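Local atomic coordinates of Non-sulfated chondroitin lyase E66 (Autographa californica nucleopolyhedrovirus, PDB entry 3VSN), a protein that cleaves non-sulfated chondroitin as a lyase of the occlusion-derived virus envelope and is essential for oral infection of the insect host. Residues A432-A435 with N439-F442; A359-M364 with N381-E386; S321-K326 with S602-N607. All blocks are in the same frame, centred on the assembly; numbering follows the deposited sequence.

Interaction 1 of 3, residues A432-A435 with N439-F442; sequences AKFA and NLQF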
loop_
_atom_site.group_PDB
_atom_site.type_symbol
_atom_site.label_atom_id
_atom_site.label_comp_id
_atom_site.label_asym_id
_atom_site.label_seq_id
_atom_site.Cartn_x
_atom_site.Cartn_y
_atom_site.Cartn_z
ATOM N N ALA A 432 -4.387 -18.841 -10.446
ATOM C CA ALA A 432 -3.178 -18.962 -9.646
ATOM C C ALA A 432 -2.988 -20.371 -9.107
ATOM O O ALA A 432 -3.961 -21.095 -8.873
ATOM C CB ALA A 432 -3.203 -17.955 -8.508
ATOM N N LYS A 433 -1.725 -20.756 -8.942
ATOM C CA LYS A 433 -1.364 -21.987 -8.249
ATOM C C LYS A 433 -0.102 -21.736 -7.426
ATOM O O LYS A 433 0.867 -21.153 -7.921
ATOM C CB LYS A 433 -1.171 -23.150 -9.230
ATOM C CG LYS A 433 -0.969 -24.502 -8.553
ATOM C CD LYS A 433 -0.849 -25.632 -9.563
ATOM C CE LYS A 433 -0.821 -26.990 -8.875
ATOM N NZ LYS A 433 -0.720 -28.098 -9.867
ATOM N N PHE A 434 -0.134 -22.172 -6.170
ATOM C CA PHE A 434 0.936 -21.896 -5.219
ATOM C C PHE A 434 1.506 -23.196 -4.650
ATOM O O PHE A 434 0.872 -23.841 -3.807
ATOM C CB PHE A 434 0.419 -21.013 -4.076
ATOM C CG PHE A 434 -0.413 -19.836 -4.527
ATOM C CD1 PHE A 434 0.193 -18.642 -4.905
ATOM C CD2 PHE A 434 -1.807 -19.911 -4.543
ATOM C CE1 PHE A 434 -0.569 -17.549 -5.300
ATOM C CE2 PHE A 434 -2.574 -18.824 -4.939
ATOM C CZ PHE A 434 -1.954 -17.640 -5.316
ATOM N N ALA A 435 2.699 -23.572 -5.111
ATOM C CA ALA A 435 3.365 -24.798 -4.658
ATOM C C ALA A 435 3.534 -24.851 -3.136
ATOM O O ALA A 435 3.313 -25.894 -2.522
ATOM C CB ALA A 435 4.712 -24.972 -5.352
ATOM N N ASN A 439 -0.025 -26.771 -2.995
ATOM C CA ASN A 439 -0.509 -26.734 -4.386
ATOM C C ASN A 439 -1.913 -26.139 -4.545
ATOM O O ASN A 439 -2.645 -26.502 -5.473
ATOM C CB ASN A 439 -0.421 -28.117 -5.062
ATOM C CG ASN A 439 0.948 -28.397 -5.665
ATOM O OD1 ASN A 439 1.329 -29.555 -5.846
ATOM N ND2 ASN A 439 1.686 -27.345 -5.995
ATOM N N LEU A 440 -2.282 -25.235 -3.637
ATOM C CA LEU A 440 -3.534 -24.487 -3.761
ATOM C C LEU A 440 -3.618 -23.825 -5.125
ATOM O O LEU A 440 -2.678 -23.154 -5.563
ATOM C CB LEU A 440 -3.665 -23.423 -2.663
ATOM C CG LEU A 440 -4.868 -22.470 -2.756
ATOM C CD1 LEU A 440 -6.177 -23.173 -2.409
ATOM C CD2 LEU A 440 -4.646 -21.262 -1.862
ATOM N N GLN A 441 -4.745 -24.031 -5.793
ATOM C CA GLN A 441 -5.036 -23.362 -7.052
ATOM C C GLN A 441 -6.473 -22.863 -7.034
ATOM O O GLN A 441 -7.309 -23.387 -6.290
ATOM C CB GLN A 441 -4.813 -24.305 -8.238
ATOM C CG GLN A 441 -5.751 -25.505 -8.274
ATOM C CD GLN A 441 -5.596 -26.317 -9.543
ATOM O OE1 GLN A 441 -6.008 -25.889 -10.619
ATOM N NE2 GLN A 441 -5.002 -27.496 -9.421
ATOM N N PHE A 442 -6.749 -21.839 -7.839
ATOM C CA PHE A 442 -8.116 -21.362 -8.024
ATOM C C PHE A 442 -8.266 -20.489 -9.260
ATOM O O PHE A 442 -7.284 -19.969 -9.798
ATOM C CB PHE A 442 -8.642 -20.621 -6.775
ATOM C CG PHE A 442 -7.775 -19.470 -6.314
ATOM C CD1 PHE A 442 -7.697 -18.288 -7.048
ATOM C CD2 PHE A 442 -7.065 -19.556 -5.115
ATOM C CE1 PHE A 442 -6.909 -17.228 -6.615
ATOM C CE2 PHE A 442 -6.283 -18.494 -4.672
ATOM C CZ PHE A 442 -6.205 -17.329 -5.421
#

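Interaction 2 of 3, residues A359-M364 with N381-E386; sequences APLWTM and NTVSFE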
loop_
_atom_site.group_PDB
_atom_site.type_symbol
_atom_site.label_atom_id
_atom_site.label_comp_id
_atom_site.label_asym_id
_atom_site.label_seq_id
_atom_site.Cartn_x
_atom_site.Cartn_y
_atom_site.Cartn_z
ATOM N N ALA A 359 0.999 -15.178 3.745
ATOM C CA ALA A 359 0.731 -15.477 2.327
ATOM C C ALA A 359 -0.755 -15.532 1.949
ATOM O O ALA A 359 -1.130 -14.995 0.906
ATOM C CB ALA A 359 1.450 -16.740 1.875
ATOM N N PRO A 360 -1.603 -16.183 2.778
ATOM C CA PRO A 360 -3.028 -16.162 2.436
ATOM C C PRO A 360 -3.619 -14.752 2.319
ATOM O O PRO A 360 -4.380 -14.490 1.384
ATOM C CB PRO A 360 -3.672 -16.947 3.583
ATOM C CG PRO A 360 -2.603 -17.918 3.973
ATOM C CD PRO A 360 -1.337 -17.103 3.902
ATOM N N LEU A 361 -3.248 -13.859 3.234
ATOM C CA LEU A 361 -3.704 -12.465 3.196
ATOM C C LEU A 361 -3.233 -11.734 1.933
ATOM O O LEU A 361 -3.994 -10.975 1.331
ATOM C CB LEU A 361 -3.252 -11.711 4.458
ATOM C CG LEU A 361 -3.698 -10.255 4.651
ATOM C CD1 LEU A 361 -5.212 -10.140 4.784
ATOM C CD2 LEU A 361 -3.007 -9.647 5.863
ATOM N N TRP A 362 -1.991 -11.985 1.525
ATOM C CA TRP A 362 -1.423 -11.354 0.326
ATOM C C TRP A 362 -2.004 -11.855 -0.968
ATOM O O TRP A 362 -1.959 -11.157 -1.986
ATOM C CB TRP A 362 0.085 -11.559 0.288
ATOM C CG TRP A 362 0.878 -10.689 1.237
ATOM C CD1 TRP A 362 0.451 -10.087 2.421
ATOM C CD2 TRP A 362 2.294 -10.327 1.116
ATOM N NE1 TRP A 362 1.477 -9.384 3.011
ATOM C CE2 TRP A 362 2.609 -9.491 2.281
ATOM C CE3 TRP A 362 3.293 -10.594 0.185
ATOM C CZ2 TRP A 362 3.877 -8.963 2.486
ATOM C CZ3 TRP A 362 4.571 -10.060 0.404
ATOM C CH2 TRP A 362 4.853 -9.266 1.528
ATOM N N THR A 363 -2.537 -13.071 -0.955
ATOM C CA THR A 363 -2.980 -13.723 -2.185
ATOM C C THR A 363 -4.493 -13.837 -2.324
ATOM O O THR A 363 -5.004 -14.014 -3.431
ATOM C CB THR A 363 -2.380 -15.137 -2.320
ATOM O OG1 THR A 363 -2.745 -15.930 -1.182
ATOM C CG2 THR A 363 -0.860 -15.066 -2.432
ATOM N N MET A 364 -5.214 -13.741 -1.210
ATOM C CA MET A 364 -6.640 -14.056 -1.226
ATOM C C MET A 364 -7.556 -13.034 -0.552
ATOM O O MET A 364 -8.758 -13.275 -0.435
ATOM C CB MET A 364 -6.874 -15.457 -0.645
ATOM C CG MET A 364 -6.386 -16.580 -1.545
ATOM S SD MET A 364 -6.615 -18.212 -0.814
ATOM C CE MET A 364 -5.200 -18.300 0.280
ATOM N N ASN A 381 -2.642 -13.178 15.691
ATOM C CA ASN A 381 -3.780 -14.087 15.855
ATOM C C ASN A 381 -4.920 -13.869 14.860
ATOM O O ASN A 381 -5.834 -14.692 14.771
ATOM C CB ASN A 381 -4.329 -13.992 17.284
ATOM C CG ASN A 381 -3.296 -14.357 18.332
ATOM O OD1 ASN A 381 -2.572 -15.342 18.191
ATOM N ND2 ASN A 381 -3.226 -13.561 19.394
ATOM N N THR A 382 -4.875 -12.759 14.128
ATOM C CA THR A 382 -5.956 -12.416 13.198
ATOM C C THR A 382 -5.500 -12.304 11.739
ATOM O O THR A 382 -6.338 -12.262 10.832
ATOM C CB THR A 382 -6.667 -11.103 13.603
ATOM O OG1 THR A 382 -5.758 -10.000 13.483
ATOM C CG2 THR A 382 -7.194 -11.173 15.039
ATOM N N VAL A 383 -4.186 -12.269 11.517
ATOM C CA VAL A 383 -3.618 -12.010 10.183
ATOM C C VAL A 383 -3.897 -13.142 9.173
ATOM O O VAL A 383 -3.761 -12.951 7.963
ATOM C CB VAL A 383 -2.106 -11.652 10.267
ATOM C CG1 VAL A 383 -1.253 -12.886 10.522
ATOM C CG2 VAL A 383 -1.633 -10.920 9.012
ATOM N N SER A 384 -4.298 -14.308 9.682
ATOM C CA SER A 384 -4.629 -15.462 8.851
ATOM C C SER A 384 -6.043 -15.387 8.281
ATOM O O SER A 384 -6.436 -16.233 7.478
ATOM C CB SER A 384 -4.494 -16.753 9.663
ATOM O OG SER A 384 -3.144 -16.999 10.003
ATOM N N PHE A 385 -6.804 -14.382 8.705
ATOM C CA PHE A 385 -8.233 -14.333 8.428
ATOM C C PHE A 385 -8.654 -13.008 7.805
ATOM O O PHE A 385 -8.333 -11.934 8.314
ATOM C CB PHE A 385 -9.022 -14.599 9.716
ATOM C CG PHE A 385 -8.529 -15.797 10.488
ATOM C CD1 PHE A 385 -8.914 -17.082 10.119
ATOM C CD2 PHE A 385 -7.656 -15.642 11.562
ATOM C CE1 PHE A 385 -8.448 -18.187 10.812
ATOM C CE2 PHE A 385 -7.190 -16.746 12.265
ATOM C CZ PHE A 385 -7.589 -18.018 11.890
ATOM N N GLU A 386 -9.372 -13.108 6.690
ATOM C CA GLU A 386 -9.937 -11.952 6.004
ATOM C C GLU A 386 -10.910 -12.460 4.955
ATOM O O GLU A 386 -10.777 -13.592 4.476
ATOM C CB GLU A 386 -8.833 -11.107 5.348
ATOM C CG GLU A 386 -9.321 -9.821 4.682
ATOM C CD GLU A 386 -10.123 -8.944 5.622
ATOM O OE1 GLU A 386 -9.502 -8.247 6.452
ATOM O OE2 GLU A 386 -11.371 -8.952 5.536
HETATM O O HOH W 1 -2.443 -14.624 5.992
#

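Interaction 3 of 3, residues S321-K326 with S602-N607; sequences SADYSK and SFMSAN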
loop_
_atom_site.group_PDB
_atom_site.type_symbol
_atom_site.label_atom_id
_atom_site.label_comp_id
_atom_site.label_asym_id
_atom_site.label_seq_id
_atom_site.Cartn_x
_atom_site.Cartn_y
_atom_site.Cartn_z
ATOM N N SER A 321 -6.229 0.608 -12.251
ATOM C CA SER A 321 -5.677 -0.714 -12.539
ATOM C C SER A 321 -4.209 -0.684 -12.942
ATOM O O SER A 321 -3.763 0.215 -13.651
ATOM C CB SER A 321 -6.497 -1.430 -13.616
ATOM O OG SER A 321 -6.368 -0.790 -14.874
ATOM N N ALA A 322 -3.469 -1.683 -12.480
ATOM C CA ALA A 322 -2.102 -1.898 -12.919
ATOM C C ALA A 322 -2.101 -3.240 -13.640
ATOM O O ALA A 322 -2.100 -4.295 -13.002
ATOM C CB ALA A 322 -1.162 -1.907 -11.725
ATOM N N ASP A 323 -2.142 -3.188 -14.971
ATOM C CA ASP A 323 -2.441 -4.365 -15.796
ATOM C C ASP A 323 -1.302 -5.383 -15.897
ATOM O O ASP A 323 -1.541 -6.554 -16.201
ATOM C CB ASP A 323 -2.867 -3.940 -17.204
ATOM C CG ASP A 323 -4.157 -3.129 -17.221
ATOM O OD1 ASP A 323 -4.901 -3.111 -16.210
ATOM O OD2 ASP A 323 -4.424 -2.504 -18.266
ATOM N N TYR A 324 -0.073 -4.932 -15.670
ATOM C CA TYR A 324 1.095 -5.814 -15.697
ATOM C C TYR A 324 1.461 -6.340 -14.309
ATOM O O TYR A 324 1.787 -7.518 -14.149
ATOM C CB TYR A 324 2.303 -5.075 -16.269
ATOM C CG TYR A 324 2.319 -4.962 -17.774
ATOM C CD1 TYR A 324 2.733 -6.032 -18.567
ATOM C CD2 TYR A 324 1.951 -3.773 -18.404
ATOM C CE1 TYR A 324 2.766 -5.928 -19.950
ATOM C CE2 TYR A 324 1.980 -3.657 -19.786
ATOM C CZ TYR A 324 2.389 -4.735 -20.553
ATOM O OH TYR A 324 2.421 -4.624 -21.924
ATOM N N SER A 325 1.424 -5.451 -13.319
ATOM C CA SER A 325 1.805 -5.782 -11.943
ATOM C C SER A 325 0.658 -6.447 -11.188
ATOM O O SER A 325 0.876 -7.076 -10.147
ATOM C CB SER A 325 2.261 -4.523 -11.206
ATOM O OG SER A 325 3.374 -3.935 -11.859
ATOM N N LYS A 326 -0.555 -6.294 -11.729
ATOM C CA LYS A 326 -1.781 -6.978 -11.268
ATOM C C LYS A 326 -2.359 -6.417 -9.965
ATOM O O LYS A 326 -2.372 -7.092 -8.935
ATOM C CB LYS A 326 -1.604 -8.512 -11.183
ATOM C CG LYS A 326 -0.892 -9.165 -12.371
ATOM C CD LYS A 326 -1.562 -8.853 -13.703
ATOM C CE LYS A 326 -0.856 -9.554 -14.853
ATOM N NZ LYS A 326 -1.511 -9.298 -16.167
ATOM N N SER A 602 -14.730 -2.436 -21.542
ATOM C CA SER A 602 -13.313 -2.780 -21.456
ATOM C C SER A 602 -13.119 -4.300 -21.432
ATOM O O SER A 602 -13.864 -5.007 -20.748
ATOM C CB SER A 602 -12.694 -2.148 -20.207
ATOM O OG SER A 602 -11.392 -2.657 -19.977
ATOM N N PHE A 603 -12.127 -4.785 -22.186
ATOM C CA PHE A 603 -11.734 -6.202 -22.212
ATOM C C PHE A 603 -10.262 -6.330 -21.868
ATOM O O PHE A 603 -9.470 -5.455 -22.218
ATOM C CB PHE A 603 -11.838 -6.781 -23.623
ATOM C CG PHE A 603 -13.234 -6.986 -24.126
ATOM C CD1 PHE A 603 -13.902 -5.963 -24.787
ATOM C CD2 PHE A 603 -13.849 -8.234 -24.017
ATOM C CE1 PHE A 603 -15.177 -6.163 -25.294
ATOM C CE2 PHE A 603 -15.128 -8.440 -24.525
ATOM C CZ PHE A 603 -15.791 -7.400 -25.160
ATOM N N MET A 604 -9.886 -7.443 -21.241
ATOM C CA MET A 604 -8.478 -7.823 -21.126
ATOM C C MET A 604 -8.334 -9.340 -21.053
ATOM O O MET A 604 -9.199 -10.023 -20.507
ATOM C CB MET A 604 -7.815 -7.174 -19.906
ATOM C CG MET A 604 -6.339 -7.522 -19.763
ATOM S SD MET A 604 -5.503 -6.758 -18.367
ATOM C CE MET A 604 -3.979 -7.704 -18.348
ATOM N N SER A 605 -7.239 -9.851 -21.612
ATOM C CA SER A 605 -6.914 -11.272 -21.547
ATOM C C SER A 605 -5.889 -11.546 -20.447
ATOM O O SER A 605 -4.922 -10.800 -20.298
ATOM C CB SER A 605 -6.361 -11.748 -22.891
ATOM O OG SER A 605 -5.761 -13.022 -22.756
ATOM N N ALA A 606 -6.094 -12.623 -19.689
ATOM C CA ALA A 606 -5.143 -13.018 -18.647
ATOM C C ALA A 606 -3.827 -13.511 -19.251
ATOM O O ALA A 606 -2.819 -13.613 -18.550
ATOM C CB ALA A 606 -5.749 -14.075 -17.728
ATOM N N ASN A 607 -3.851 -13.814 -20.552
ATOM C CA ASN A 607 -2.638 -14.135 -21.305
ATOM C C ASN A 607 -1.906 -12.885 -21.802
ATOM O O ASN A 607 -0.837 -12.984 -22.401
ATOM C CB ASN A 607 -2.966 -15.074 -22.472
ATOM C CG ASN A 607 -3.467 -16.423 -22.002
ATOM O OD1 ASN A 607 -2.932 -16.995 -21.052
ATOM N ND2 ASN A 607 -4.508 -16.929 -22.647
HETATM O O HOH W 2 -1.313 -12.305 -16.608
#

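Interaction 1 of 3, residues A432-A435 with N439-F442
The rings of F434 and F442 meet on one face of a beta hairpin, F434 CE2 lying 3.7 Å from F442 CE2. The F442 atom reaches the edge of the F434 ring, near its plane, and the two planes are inclined at 52°. F442 gets there because its CG sits between backbone N and carbonyl carbon (chi1 55°), which brings the ring alongside A432, whose small CB meets F442 CE1 obliquely at 4.2 Å. L440 runs beside F434 on this face, with its CD2 4.1 Å from F434 CD2. The other face carries K433 and Q441, a non-hydrogen-bonded pair whose aliphatic parts touch at K433 CG and Q441 CB, 3.9 Å apart, while their polar ends extend onward. Behind the side chains, A432 and F442 form a hydrogen-bonded pair: A432 N to F442 O measures 3.2 Å and F442 N to A432 O 3.1 Å. Nearer the turn, F434 N donates to L440 O at 2.8 Å. Outward, on the apolar face, T363 of helix 359-364 packs on F434, and M364 on L440 and F442, while Y348 and Y457 meet F434 and F442 edge-to-face. Alternating side chains give the hairpin an apolar face for burial and a polar, partly exposed one.

Interaction 2 of 3, residues A359-M364 with N381-E386
L361 spreads its two methyl groups over different parts of segment 381-386. With CG anti to the backbone N (chi1 -177°), its isobutyl group extends from helix 359-364 toward the facing loop, and the fork at CG splits the contact. CD2 meets V383 CG2 at 3.7 Å, the two side chains crossing at about a right angle, so that they touch through single methyls. CD1 instead lies 3.8 Å from E386 CB, against the aliphatic base of the glutamate. A branched leucine suits this place because each arm finds its own apolar surface. The E386 chain bends at chi2 (54°), and its carboxylate is held by other groups: OE2 forms a salt bridge with R367 and OE1 a hydrogen bond with the hydroxyl of Y378. These partners probably compensate the buried charge, while CB and CG stay against L361 CD1.

A water bridges the two backbones close to L361 CB, accepting from L361 N at 3.0 Å and donating to V383 O at 2.9 Å. It satisfies an amide in the first turn of the helix, while V383 itself lies within a type I turn from T382 to F385, closed by F385 N donating to T382 O. On the helix, A359 and W362 pack against strand 349-351; beyond the loop, F385 inserts against strands 472-480 and 533-540, so the loop is held between the short helix and that antiparallel sheet.

Interaction 3 of 3, residues S321-K326 with S602-N607
M604 reaches across from strand 600-605 to the bend after strand 318-322, and its thioether end makes the close packing. Its chain is fully extended, with CG anti to the backbone N (chi1 -179°), which carries CE to 3.4 Å from D323 O and leaves SD 4.0 Å from D323 CB. A long, unbranched methionine suits this span, since the nearest CA atoms, those of D323 and M604, are still 8.8 Å apart. The same methyl lies 3.7 Å from K326 NZ. That ammonium folds back through a bend at chi2 (-56°) and donates to D323 O at 2.7 Å, so the methyl abuts a lysine already tied to the bend. The carboxylate of D323 is bound elsewhere, by L652 N and Q653 NE2.

The bend joins strands 318-322 and 327-331 of a four-stranded antiparallel sheet, whereas M604 belongs to a separate seven-stranded antiparallel sheet near the C-terminus; strand 414-421 touches both segments.

Looser joining occurs at the lysine end. There K326 NZ reaches segment 602-607 through a water, 3.0 Å from NZ and 2.8 Å from A606 O. The ammonium also forms a salt bridge with E608 and donates to T417 O. Where strand 600-605 ends, S605 OG accepts from N607 N in an ST turn.

In the fold
Interactions 1 and 2 form one continuous body of packing, their centres 15 Å apart. Helix 359-364 joins them: M364 CG lies 3.7 Å from F442 CE2 and M364 CE 3.7 Å from L440 CD2, while T363 CG2 lies 3.8 Å from F434 CE1. L361 of the same helix serves interaction 2. Interaction 3 stands apart, with nearest atoms about 9 Å from interaction 1 and about 8 Å from interaction 2, and its segments bracket the other two in sequence. Interaction 2 comes near the catalytic machinery: the side chain of V383 is about 9 Å from that of R300, the transition-state stabiliser, and W362 touches E350, which is important for activity. Interactions 1 and 3 lie away from those sites.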